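Local coordinates for protein putative aminotransferase (Actinomadura melliaura, PDB 4ZWV) that probably transfers amino groups with pyridoxal 5'-phosphate as cofactor, and is a putative sugar aminotransferase of aminopentose biosynthesis for the indolocarbazole AT2433, at residues I5-K9 with F293-D297; E72-L78 with P121-I127; T132-D137 with R285-G291; A317-R323 with Y344-L350. One frame throughout, in Å; residues are numbered along the deposited sequence.

Contact 1 of 4, residues I5-K9 with F293-D297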
# COMPACT_ATOMS: atom_id res chain seq x y z
N ILE A 5 5.20 24.55 -19.78
CA ILE A 5 4.85 23.27 -20.36
C ILE A 5 5.38 22.16 -19.46
O ILE A 5 6.59 22.01 -19.32
CB ILE A 5 5.43 23.12 -21.77
CG1 ILE A 5 4.85 24.20 -22.70
CG2 ILE A 5 5.14 21.73 -22.31
CD1 ILE A 5 5.57 24.31 -24.03
N PRO A 6 4.48 21.38 -18.81
CA PRO A 6 4.94 20.38 -17.84
C PRO A 6 5.42 19.08 -18.49
O PRO A 6 5.01 18.73 -19.59
CB PRO A 6 3.69 20.13 -16.99
CG PRO A 6 2.55 20.35 -17.95
CD PRO A 6 3.01 21.44 -18.90
N LEU A 7 6.30 18.38 -17.78
CA LEU A 7 6.85 17.11 -18.23
C LEU A 7 5.84 15.99 -18.02
O LEU A 7 5.82 15.01 -18.77
CB LEU A 7 8.16 16.83 -17.48
CG LEU A 7 8.98 15.61 -17.86
CD1 LEU A 7 9.31 15.63 -19.35
CD2 LEU A 7 10.27 15.61 -17.03
N PHE A 8 5.00 16.15 -16.99
CA PHE A 8 3.97 15.18 -16.61
C PHE A 8 2.67 15.94 -16.35
O PHE A 8 2.70 17.10 -15.96
CB PHE A 8 4.34 14.40 -15.34
CG PHE A 8 5.79 13.96 -15.28
CD1 PHE A 8 6.21 12.81 -15.92
CD2 PHE A 8 6.71 14.69 -14.53
CE1 PHE A 8 7.53 12.40 -15.84
CE2 PHE A 8 8.03 14.28 -14.45
CZ PHE A 8 8.44 13.14 -15.10
N LYS A 9 1.53 15.28 -16.54
CA LYS A 9 0.25 15.91 -16.24
C LYS A 9 -0.80 14.84 -15.98
O LYS A 9 -0.79 13.79 -16.60
CB LYS A 9 -0.18 16.83 -17.39
CG LYS A 9 -1.39 17.71 -17.08
CD LYS A 9 -1.59 18.75 -18.18
CE LYS A 9 -2.87 19.53 -18.00
NZ LYS A 9 -2.81 20.38 -16.78
N PHE A 293 5.98 6.38 -24.86
CA PHE A 293 6.50 7.75 -24.71
C PHE A 293 5.93 8.52 -23.53
O PHE A 293 5.32 9.58 -23.67
CB PHE A 293 6.27 8.53 -26.01
CG PHE A 293 7.07 7.99 -27.15
CD1 PHE A 293 8.42 8.30 -27.26
CD2 PHE A 293 6.50 7.15 -28.08
CE1 PHE A 293 9.18 7.80 -28.31
CE2 PHE A 293 7.26 6.64 -29.13
CZ PHE A 293 8.60 6.98 -29.24
N TYR A 294 6.12 7.96 -22.34
CA TYR A 294 5.79 8.65 -21.11
C TYR A 294 6.45 10.03 -21.11
O TYR A 294 5.83 11.03 -20.75
CB TYR A 294 6.25 7.79 -19.93
CG TYR A 294 5.99 8.34 -18.56
CD1 TYR A 294 4.70 8.63 -18.14
CD2 TYR A 294 7.03 8.51 -17.66
CE1 TYR A 294 4.46 9.10 -16.85
CE2 TYR A 294 6.80 8.97 -16.38
CZ TYR A 294 5.52 9.27 -15.99
OH TYR A 294 5.29 9.73 -14.71
N VAL A 295 7.72 10.05 -21.51
CA VAL A 295 8.46 11.29 -21.78
C VAL A 295 9.29 11.04 -23.04
O VAL A 295 9.35 9.90 -23.51
CB VAL A 295 9.40 11.70 -20.60
CG1 VAL A 295 8.59 12.05 -19.35
CG2 VAL A 295 10.41 10.60 -20.31
N TYR A 296 9.93 12.08 -23.57
CA TYR A 296 10.76 11.94 -24.76
C TYR A 296 12.21 12.26 -24.40
O TYR A 296 12.54 13.39 -24.05
CB TYR A 296 10.25 12.88 -25.87
CG TYR A 296 10.97 12.70 -27.19
CD1 TYR A 296 10.51 11.81 -28.14
CD2 TYR A 296 12.12 13.43 -27.47
CE1 TYR A 296 11.18 11.64 -29.36
CE2 TYR A 296 12.80 13.27 -28.68
CZ TYR A 296 12.31 12.38 -29.62
OH TYR A 296 12.98 12.21 -30.81
N ASP A 297 13.07 11.24 -24.46
CA ASP A 297 14.46 11.41 -24.05
C ASP A 297 15.38 11.84 -25.19
O ASP A 297 15.25 11.37 -26.33
CB ASP A 297 15.01 10.11 -23.46
CG ASP A 297 14.54 9.87 -22.04
OD1 ASP A 297 13.86 10.75 -21.48
OD2 ASP A 297 14.87 8.80 -21.48
O HOH W 1 5.82 13.91 -21.34
O HOH W 2 4.71 12.41 -18.49
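Phe-8 and Val-295 meet where the chain near its N-terminus passes the start of strand 296-300, and the contact has a dense apolar side and a wet one. On the dense side Val-295 CG1 touches both neighbours of the other segment, lying 3.7 Å from Leu-7 CD1 and 3.7 Å from Phe-8 CE1. The Val-295 methyl serves both because CG1 stands anti to its own carbonyl carbon (chi1 -65°). Phe-8 then runs into Tyr-294: CE1 of Phe-8 is 3.5 Å from CE2 of Tyr-294, and CD1 of Phe-8 is 3.4 Å from the phenol OH of Tyr-294. With ring centroids 5.4 Å apart and planes at 38°, the two aromatics meet obliquely, as neither a parallel stack nor a T-shaped pair. Leu-7 backs the group by laying its CG over one face of the Phe-8 ring, toward the rim, and it also packs on Leu-226 of the second subunit.

The backbones tell the looser half of the story. No direct hydrogen bond joins the segments; the carbonyls Leu-7 O and Tyr-294 O are instead spanned by two waters, each 2.8 Å from Leu-7 O and 2.9 Å from Tyr-294 O. Other acceptors compete for the water protons, so the four bonds need not all exist at once. Only 172 Å² is buried, in keeping with this hydrated spacing.

Beyond the segments, Tyr-294 stacks on His-164, a pyridoxal 5'-phosphate-binding residue. The contact thus brings the N-terminal arm against the second shell of the cofactor site, in what its family membership indicates is a fold type I aminotransferase.

Contact 2 of 4, residues E72-L78 with P121-I127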
# COMPACT_ATOMS: atom_id res chain seq x y z
N GLU A 72 16.27 -19.26 -0.21
CA GLU A 72 16.78 -18.01 0.33
C GLU A 72 18.21 -17.71 -0.11
O GLU A 72 18.59 -16.55 -0.23
CB GLU A 72 16.73 -18.04 1.86
CG GLU A 72 15.32 -18.06 2.42
CD GLU A 72 14.57 -16.78 2.13
OE1 GLU A 72 14.84 -15.77 2.80
OE2 GLU A 72 13.70 -16.78 1.23
N GLU A 73 19.00 -18.75 -0.38
CA GLU A 73 20.38 -18.53 -0.83
C GLU A 73 20.44 -17.91 -2.23
O GLU A 73 21.48 -17.41 -2.65
CB GLU A 73 21.19 -19.82 -0.78
CG GLU A 73 20.64 -20.96 -1.61
CD GLU A 73 19.70 -21.87 -0.83
OE1 GLU A 73 19.51 -23.02 -1.28
OE2 GLU A 73 19.15 -21.45 0.22
N ARG A 74 19.34 -17.97 -2.98
CA ARG A 74 19.26 -17.19 -4.21
C ARG A 74 18.71 -15.83 -3.83
O ARG A 74 17.51 -15.60 -3.86
CB ARG A 74 18.42 -17.90 -5.28
CG ARG A 74 19.23 -18.97 -6.01
CD ARG A 74 18.38 -19.86 -6.90
NE ARG A 74 17.59 -19.07 -7.83
CZ ARG A 74 16.46 -19.48 -8.39
NH1 ARG A 74 15.99 -20.70 -8.10
NH2 ARG A 74 15.80 -18.70 -9.23
N ASP A 75 19.61 -14.95 -3.40
CA ASP A 75 19.22 -13.70 -2.76
C ASP A 75 19.36 -12.48 -3.65
O ASP A 75 19.09 -11.36 -3.22
CB ASP A 75 20.04 -13.49 -1.48
CG ASP A 75 21.53 -13.31 -1.74
OD1 ASP A 75 22.03 -13.75 -2.79
OD2 ASP A 75 22.22 -12.73 -0.87
N GLU A 76 19.76 -12.70 -4.89
CA GLU A 76 20.09 -11.62 -5.80
C GLU A 76 18.96 -11.32 -6.78
O GLU A 76 18.46 -12.21 -7.46
CB GLU A 76 21.37 -11.99 -6.55
CG GLU A 76 21.74 -11.11 -7.71
CD GLU A 76 22.97 -11.64 -8.41
OE1 GLU A 76 24.06 -11.05 -8.21
OE2 GLU A 76 22.87 -12.65 -9.14
N VAL A 77 18.58 -10.05 -6.88
CA VAL A 77 17.68 -9.63 -7.95
C VAL A 77 18.47 -8.66 -8.82
O VAL A 77 19.04 -7.70 -8.32
CB VAL A 77 16.41 -8.95 -7.43
CG1 VAL A 77 15.53 -8.53 -8.61
CG2 VAL A 77 15.65 -9.90 -6.51
N LEU A 78 18.50 -8.93 -10.12
CA LEU A 78 19.21 -8.08 -11.08
C LEU A 78 18.28 -6.98 -11.56
O LEU A 78 17.15 -7.23 -11.95
CB LEU A 78 19.71 -8.93 -12.24
CG LEU A 78 20.80 -9.92 -11.86
CD1 LEU A 78 20.96 -11.06 -12.87
CD2 LEU A 78 22.09 -9.17 -11.74
N PRO A 121 24.80 -18.15 -9.72
CA PRO A 121 24.05 -19.11 -8.90
C PRO A 121 23.18 -18.44 -7.83
O PRO A 121 22.28 -19.10 -7.32
CB PRO A 121 25.17 -19.94 -8.26
CG PRO A 121 26.28 -19.90 -9.25
CD PRO A 121 26.22 -18.51 -9.83
N ALA A 122 23.42 -17.17 -7.52
CA ALA A 122 22.60 -16.47 -6.53
C ALA A 122 21.39 -15.74 -7.12
O ALA A 122 20.59 -15.18 -6.37
CB ALA A 122 23.46 -15.47 -5.76
N THR A 123 21.25 -15.74 -8.44
CA THR A 123 20.20 -14.96 -9.08
C THR A 123 18.81 -15.53 -8.82
O THR A 123 18.50 -16.67 -9.18
CB THR A 123 20.40 -14.86 -10.59
OG1 THR A 123 21.67 -14.27 -10.85
CG2 THR A 123 19.32 -13.99 -11.20
N ARG A 124 17.99 -14.72 -8.18
CA ARG A 124 16.63 -15.09 -7.88
C ARG A 124 15.65 -14.68 -8.98
O ARG A 124 14.76 -15.43 -9.38
CB ARG A 124 16.26 -14.40 -6.56
CG ARG A 124 14.87 -14.57 -6.10
CD ARG A 124 14.67 -13.93 -4.72
NE ARG A 124 13.50 -14.53 -4.11
CZ ARG A 124 13.52 -15.68 -3.44
NH1 ARG A 124 12.40 -16.17 -2.95
NH2 ARG A 124 14.67 -16.33 -3.26
N ALA A 125 15.87 -13.48 -9.50
CA ALA A 125 14.94 -12.87 -10.45
C ALA A 125 15.61 -11.70 -11.13
O ALA A 125 16.67 -11.23 -10.70
CB ALA A 125 13.66 -12.40 -9.75
N ILE A 126 14.96 -11.24 -12.20
CA ILE A 126 15.40 -10.07 -12.94
C ILE A 126 14.20 -9.16 -13.09
O ILE A 126 13.15 -9.64 -13.48
CB ILE A 126 15.94 -10.47 -14.33
CG1 ILE A 126 17.10 -11.47 -14.20
CG2 ILE A 126 16.35 -9.22 -15.12
CD1 ILE A 126 17.26 -12.34 -15.44
N ILE A 127 14.33 -7.89 -12.72
CA ILE A 127 13.26 -6.93 -13.02
C ILE A 127 13.71 -6.11 -14.21
O ILE A 127 14.78 -5.51 -14.19
CB ILE A 127 12.93 -6.01 -11.83
CG1 ILE A 127 12.50 -6.86 -10.61
CG2 ILE A 127 11.83 -5.04 -12.21
CD1 ILE A 127 12.06 -6.03 -9.40
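Glu-76, Val-77 and Leu-78 pair with Thr-123, Ala-125 and Ile-126 as parallel neighbours within the seven-stranded mixed sheet, whose order fits the large domain of fold type I pyridoxal phosphate enzymes. The register slips by one residue between the first two pairs, a beta bulge: Glu-76 O takes the N-H of Arg-124 at 2.7 Å, in the carbonyl plane, and Arg-124 has a helix-like psi of -41°. Past the bulge, Leu-78 N reaches Ala-125 O at 3.0 Å and Leu-78 O receives Ile-127 N.

Side chains build on this ladder. Val-77 CG1 lies 4.0 Å from Ile-127 CG1, both covered by helix 85-93, whereas Leu-78 CD1 meets Thr-123 CG2 on the face packed by helix 112-118. In the one of its two conformers described here, Glu-76 accepts from Thr-123 OG1 at OE2; Ser-120 OG also binds that carboxylate oxygen.

Around the bulge, two arginines reach across to carbonyls of the opposite segment, Arg-74 from just before its strand and Arg-124 from within its own. Arg-124, extended from CG to NE, sends NH2 to Arg-74 O at 3.0 Å, within its guanidinium plane, while its NH1 is placed by Ala-70 O. Arg-74, whose guanidinium also has a cation-pi partner in Phe-154, bends at chi3 (54°), bringing NE back over the neighbouring strand. There NE donates to Thr-123 O at 2.9 Å, from 38° above the carbonyl plane.

Contact 3 of 4, residues T132-D137 with R285-G291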
# COMPACT_ATOMS: atom_id res chain seq x y z
N THR A 132 10.63 4.82 -19.71
CA THR A 132 9.97 5.91 -20.44
C THR A 132 8.96 5.43 -21.48
O THR A 132 8.43 6.23 -22.25
CB THR A 132 10.98 6.89 -21.14
OG1 THR A 132 11.55 6.28 -22.31
CG2 THR A 132 12.08 7.31 -20.18
N GLY A 133 8.65 4.14 -21.46
CA GLY A 133 7.63 3.59 -22.35
C GLY A 133 8.17 2.73 -23.48
O GLY A 133 7.39 2.20 -24.27
N TYR A 134 9.49 2.59 -23.55
CA TYR A 134 10.11 1.85 -24.66
C TYR A 134 10.40 0.41 -24.26
O TYR A 134 11.11 0.15 -23.30
CB TYR A 134 11.40 2.54 -25.11
CG TYR A 134 12.05 1.87 -26.29
CD1 TYR A 134 11.42 1.84 -27.53
CD2 TYR A 134 13.30 1.28 -26.18
CE1 TYR A 134 12.01 1.25 -28.63
CE2 TYR A 134 13.91 0.67 -27.29
CZ TYR A 134 13.25 0.65 -28.50
OH TYR A 134 13.83 0.06 -29.59
N PRO A 135 9.85 -0.56 -25.02
CA PRO A 135 10.03 -1.94 -24.55
C PRO A 135 11.43 -2.52 -24.70
O PRO A 135 12.13 -2.27 -25.69
CB PRO A 135 9.05 -2.74 -25.42
CG PRO A 135 8.05 -1.72 -25.89
CD PRO A 135 8.86 -0.47 -26.10
N VAL A 136 11.80 -3.30 -23.70
CA VAL A 136 12.96 -4.18 -23.70
C VAL A 136 12.83 -5.25 -24.78
O VAL A 136 11.71 -5.65 -25.14
CB VAL A 136 13.12 -4.83 -22.29
CG1 VAL A 136 14.26 -5.81 -22.23
CG2 VAL A 136 13.29 -3.74 -21.22
N ASP A 137 13.96 -5.72 -25.30
CA ASP A 137 14.00 -6.83 -26.25
C ASP A 137 13.67 -8.15 -25.54
O ASP A 137 14.58 -8.90 -25.14
CB ASP A 137 15.38 -6.87 -26.90
CG ASP A 137 15.48 -7.86 -28.05
OD1 ASP A 137 14.58 -8.71 -28.24
OD2 ASP A 137 16.50 -7.79 -28.77
N ARG A 285 15.05 4.19 -32.05
CA ARG A 285 14.11 3.17 -31.60
C ARG A 285 13.85 2.14 -32.69
O ARG A 285 13.80 2.47 -33.87
CB ARG A 285 12.79 3.79 -31.14
CG ARG A 285 12.95 4.93 -30.14
CD ARG A 285 13.74 4.49 -28.92
NE ARG A 285 13.58 5.45 -27.83
CZ ARG A 285 14.12 5.30 -26.63
NH1 ARG A 285 14.85 4.23 -26.37
NH2 ARG A 285 13.92 6.22 -25.70
N SER A 286 13.67 0.88 -32.29
CA SER A 286 13.49 -0.20 -33.25
C SER A 286 12.06 -0.27 -33.78
O SER A 286 11.12 -0.06 -33.02
CB SER A 286 13.86 -1.53 -32.60
OG SER A 286 13.60 -2.61 -33.47
N PRO A 287 11.90 -0.58 -35.07
CA PRO A 287 10.56 -0.63 -35.67
C PRO A 287 9.77 -1.90 -35.35
O PRO A 287 8.66 -2.04 -35.85
CB PRO A 287 10.85 -0.56 -37.17
CG PRO A 287 12.18 -1.22 -37.30
CD PRO A 287 12.95 -0.77 -36.08
N ASP A 288 10.34 -2.79 -34.54
CA ASP A 288 9.65 -4.05 -34.23
C ASP A 288 8.81 -3.96 -32.97
O ASP A 288 8.35 -4.98 -32.47
CB ASP A 288 10.66 -5.21 -34.10
CG ASP A 288 11.60 -5.05 -32.92
OD1 ASP A 288 11.68 -3.94 -32.36
OD2 ASP A 288 12.27 -6.03 -32.56
N ARG A 289 8.62 -2.75 -32.45
CA ARG A 289 7.87 -2.57 -31.22
C ARG A 289 7.25 -1.18 -31.20
O ARG A 289 7.62 -0.32 -31.99
CB ARG A 289 8.78 -2.77 -30.00
CG ARG A 289 9.89 -1.73 -29.83
CD ARG A 289 11.00 -2.26 -28.92
NE ARG A 289 11.83 -3.22 -29.64
CZ ARG A 289 13.01 -3.68 -29.22
NH1 ARG A 289 13.51 -3.30 -28.05
NH2 ARG A 289 13.70 -4.52 -30.00
N GLU A 290 6.30 -0.98 -30.30
CA GLU A 290 5.62 0.30 -30.21
C GLU A 290 5.63 0.77 -28.77
O GLU A 290 4.99 0.15 -27.91
CB GLU A 290 4.18 0.19 -30.73
CG GLU A 290 3.44 1.52 -30.72
CD GLU A 290 2.05 1.43 -31.36
OE1 GLU A 290 1.29 0.49 -31.01
OE2 GLU A 290 1.73 2.28 -32.21
N GLY A 291 6.37 1.85 -28.51
CA GLY A 291 6.47 2.39 -27.16
C GLY A 291 5.36 3.38 -26.84
O GLY A 291 4.54 3.71 -27.70
O HOH W 3 14.37 6.61 -22.99
O HOH W 4 16.36 -5.46 -30.32
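The Tyr-134 ring carries Arg-285 on one face and takes a backbone N-H at its phenol edge. Arg-285 CD sits over the ring centre, 3.7 Å from the centroid of Tyr-134, a CH-pi contact. Its guanidinium follows as a cation-pi partner, planes 32° apart, with NH1 3.3 Å from Tyr-134 CD2; the bend of the arginine at chi2 (-55°) folds the chain over the ring. NH1 goes on to Thr-107 O, and a water links NH2 of Arg-285 to Thr-132 OG1. Near the ring plane, Ser-286 N donates to Tyr-134 OH at 2.8 Å, almost straight at 170°. Tyr-134 OH also lies 3.4 Å above the plane of the Arg-289 guanidinium, offset toward its rim. At the guanidinium's edge, Arg-289 NH1 donates to Pro-135 O at 2.9 Å.

Arg-289 is fixed within its own type I beta turn, Ser-286 to Arg-289: Asp-288 OD1 accepts Arg-289 NE at 2.8 Å in a salt bridge and Ser-286 OG from the opposite face of the carboxylate. Water joins Arg-289 NH2 to OD2 of Asp-137, the N-cap of helix 138-152; OD1 of Asp-137 bonds Tyr-170. A leucine in place of Tyr-134 would probably leave Ser-286 N without its acceptor, Arg-285 without the ring face under it and the Arg-289 guanidinium without the hydroxyl over it.

Gly-291 passes with its CA 3.0 Å from Gly-133 O, where a side chain would clash. Thr-132 N bonds ND1 of His-164, a pyridoxal 5'-phosphate-binding residue, making Thr-132 second shell to that site, with the tyrosine-arginine cluster just outside.

Contact 4 of 4, residues A317-R323 with Y344-L350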
# COMPACT_ATOMS: atom_id res chain seq x y z
N ALA A 317 12.02 20.30 -18.20
CA ALA A 317 12.87 19.27 -18.78
C ALA A 317 13.88 18.79 -17.74
O ALA A 317 14.46 19.60 -17.02
CB ALA A 317 13.58 19.81 -20.02
N GLY A 318 14.09 17.48 -17.66
CA GLY A 318 15.07 16.97 -16.72
C GLY A 318 14.99 15.47 -16.53
O GLY A 318 14.70 14.74 -17.47
N LEU A 319 15.25 15.04 -15.30
CA LEU A 319 15.26 13.63 -14.97
C LEU A 319 13.93 13.19 -14.39
O LEU A 319 13.27 13.95 -13.67
CB LEU A 319 16.37 13.33 -13.97
CG LEU A 319 17.81 13.62 -14.39
CD1 LEU A 319 18.73 13.54 -13.19
CD2 LEU A 319 18.22 12.61 -15.45
N VAL A 320 13.54 11.95 -14.68
CA VAL A 320 12.40 11.33 -14.02
C VAL A 320 12.78 11.00 -12.57
O VAL A 320 11.99 11.18 -11.65
CB VAL A 320 11.95 10.07 -14.79
CG1 VAL A 320 10.84 9.34 -14.04
CG2 VAL A 320 11.50 10.45 -16.20
N SER A 321 14.00 10.48 -12.40
CA SER A 321 14.55 10.16 -11.09
C SER A 321 16.06 10.30 -11.09
O SER A 321 16.69 10.31 -12.15
CB SER A 321 14.18 8.72 -10.67
OG SER A 321 12.82 8.63 -10.26
N ARG A 322 16.65 10.39 -9.90
CA ARG A 322 18.09 10.23 -9.75
C ARG A 322 18.44 8.75 -9.98
O ARG A 322 17.68 7.87 -9.56
CB ARG A 322 18.54 10.68 -8.36
CG ARG A 322 20.04 10.60 -8.14
CD ARG A 322 20.42 10.99 -6.71
NE ARG A 322 21.88 11.06 -6.57
CZ ARG A 322 22.51 11.56 -5.52
NH1 ARG A 322 21.82 12.06 -4.51
NH2 ARG A 322 23.84 11.56 -5.49
N ARG A 323 19.55 8.47 -10.65
CA ARG A 323 19.98 7.07 -10.76
C ARG A 323 20.05 6.44 -9.36
O ARG A 323 20.67 7.01 -8.45
CB ARG A 323 21.33 6.95 -11.50
CG ARG A 323 22.48 7.75 -10.90
CD ARG A 323 23.74 7.66 -11.77
NE ARG A 323 24.38 6.35 -11.69
CZ ARG A 323 25.46 6.02 -12.38
NH1 ARG A 323 26.01 6.91 -13.21
NH2 ARG A 323 25.99 4.81 -12.25
N TYR A 344 24.66 9.56 -18.36
CA TYR A 344 23.87 10.10 -17.25
C TYR A 344 23.98 11.63 -17.11
O TYR A 344 23.04 12.27 -16.64
CB TYR A 344 24.26 9.43 -15.94
CG TYR A 344 23.37 9.83 -14.79
CD1 TYR A 344 22.02 9.47 -14.77
CD2 TYR A 344 23.86 10.58 -13.73
CE1 TYR A 344 21.20 9.82 -13.72
CE2 TYR A 344 23.04 10.94 -12.67
CZ TYR A 344 21.71 10.57 -12.67
OH TYR A 344 20.91 10.93 -11.62
N ASP A 345 25.11 12.20 -17.54
CA ASP A 345 25.29 13.64 -17.46
C ASP A 345 24.80 14.33 -18.72
O ASP A 345 24.88 15.55 -18.84
CB ASP A 345 26.76 14.00 -17.24
CG ASP A 345 27.26 13.60 -15.87
OD1 ASP A 345 26.51 13.78 -14.89
OD2 ASP A 345 28.41 13.10 -15.78
N ARG A 346 24.28 13.54 -19.66
CA ARG A 346 23.79 14.07 -20.93
C ARG A 346 22.29 13.94 -21.09
O ARG A 346 21.67 14.73 -21.81
CB ARG A 346 24.49 13.37 -22.09
CG ARG A 346 25.97 13.66 -22.18
CD ARG A 346 26.68 12.63 -23.04
NE ARG A 346 26.16 12.64 -24.40
CZ ARG A 346 25.97 11.55 -25.14
NH1 ARG A 346 26.23 10.35 -24.64
NH2 ARG A 346 25.50 11.67 -26.37
N MSE A 347 21.69 12.96 -20.44
CA MSE A 347 20.29 12.67 -20.70
C MSE A 347 19.36 13.75 -20.17
O MSE A 347 19.58 14.34 -19.10
CB MSE A 347 19.90 11.31 -20.12
CG MSE A 347 20.05 11.23 -18.63
SE MSE A 347 19.51 9.47 -17.99
CE MSE A 347 20.81 8.35 -18.86
N VAL A 348 18.31 14.02 -20.93
CA VAL A 348 17.25 14.94 -20.50
C VAL A 348 15.91 14.51 -21.11
O VAL A 348 15.84 14.16 -22.29
CB VAL A 348 17.58 16.40 -20.86
CG1 VAL A 348 18.00 16.53 -22.30
CG2 VAL A 348 16.40 17.33 -20.52
N SER A 349 14.86 14.51 -20.28
CA SER A 349 13.52 14.11 -20.70
C SER A 349 12.72 15.36 -21.08
O SER A 349 12.72 16.35 -20.34
CB SER A 349 12.79 13.35 -19.59
OG SER A 349 13.48 12.16 -19.21
N LEU A 350 12.04 15.30 -22.22
CA LEU A 350 11.24 16.41 -22.72
C LEU A 350 9.74 16.11 -22.67
O LEU A 350 9.34 14.96 -22.80
CB LEU A 350 11.65 16.75 -24.16
CG LEU A 350 13.11 17.12 -24.37
CD1 LEU A 350 13.40 17.30 -25.85
CD2 LEU A 350 13.43 18.39 -23.61
O HOH W 5 14.90 11.06 -17.27
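This is an edge contact of strand and loop: residues 317-323, irregular chain following helix 303-312, run beside strand 347-350, an outer strand of a three-stranded antiparallel sheet, with Gly-318 and Ser-349 forming the one antiparallel bridge between the two segments. That pair is hydrogen-bonded both ways, Ser-349 N to Gly-318 O at 2.8 Å and Gly-318 N to Ser-349 O at 3.2 Å. Ser-349 OG, also bonded to Asp-297, takes a water that in turn accepts from Val-320 N. Apolar groups fill in around the bridge: Ala-317 CB lies 3.9 Å from Leu-350 CD2, and Leu-319 CD2 is 3.9 Å from CG of selenomethionine Met-347.

At the far end Tyr-344 is gripped by one residue twice. Its OH receives Arg-323 N at 3.0 Å (166°), while Arg-323 CD stands over the ring centre, 3.4 Å from the Tyr-344 centroid. The arginine reaches there with CG set between its backbone N and carbonyl carbon (chi1 56°), and its guanidinium, at 78° to the ring, continues to Asp-325 and Asp-341. A serine at Tyr-344 would probably leave Arg-323 N without this acceptor and the arginine's methylenes without a surface to lie on.

The cation-pi separation is long, at most weakly attractive. The chemistry therefore implies that tyrosine holds the arginine's aliphatic stem and backbone, and that its charge is probably balanced mainly by the two aspartates.

Overall arrangement
Contacts 1, 2 and 4 are largely buried, whereas contact 3 is only partly so. Contact 2 stands apart, its centre about 33 Å from that of contact 1, in the large sheet, where main-chain pairing dominates. Contacts 1 and 4 share the small antiparallel sheet through neighbouring strands 296-300 and 347-350; Tyr-296 O and Leu-350 N lie 2.7 Å apart between them. Contact 3 abuts contact 1 through Thr-132 and Tyr-294. In chemistry, contact 1 is apolar and water-bridged, while contacts 3 and 4 each pair a tyrosine with arginine and use its hydroxyl as acceptor. Contacts 1 and 4 also reach the second subunit.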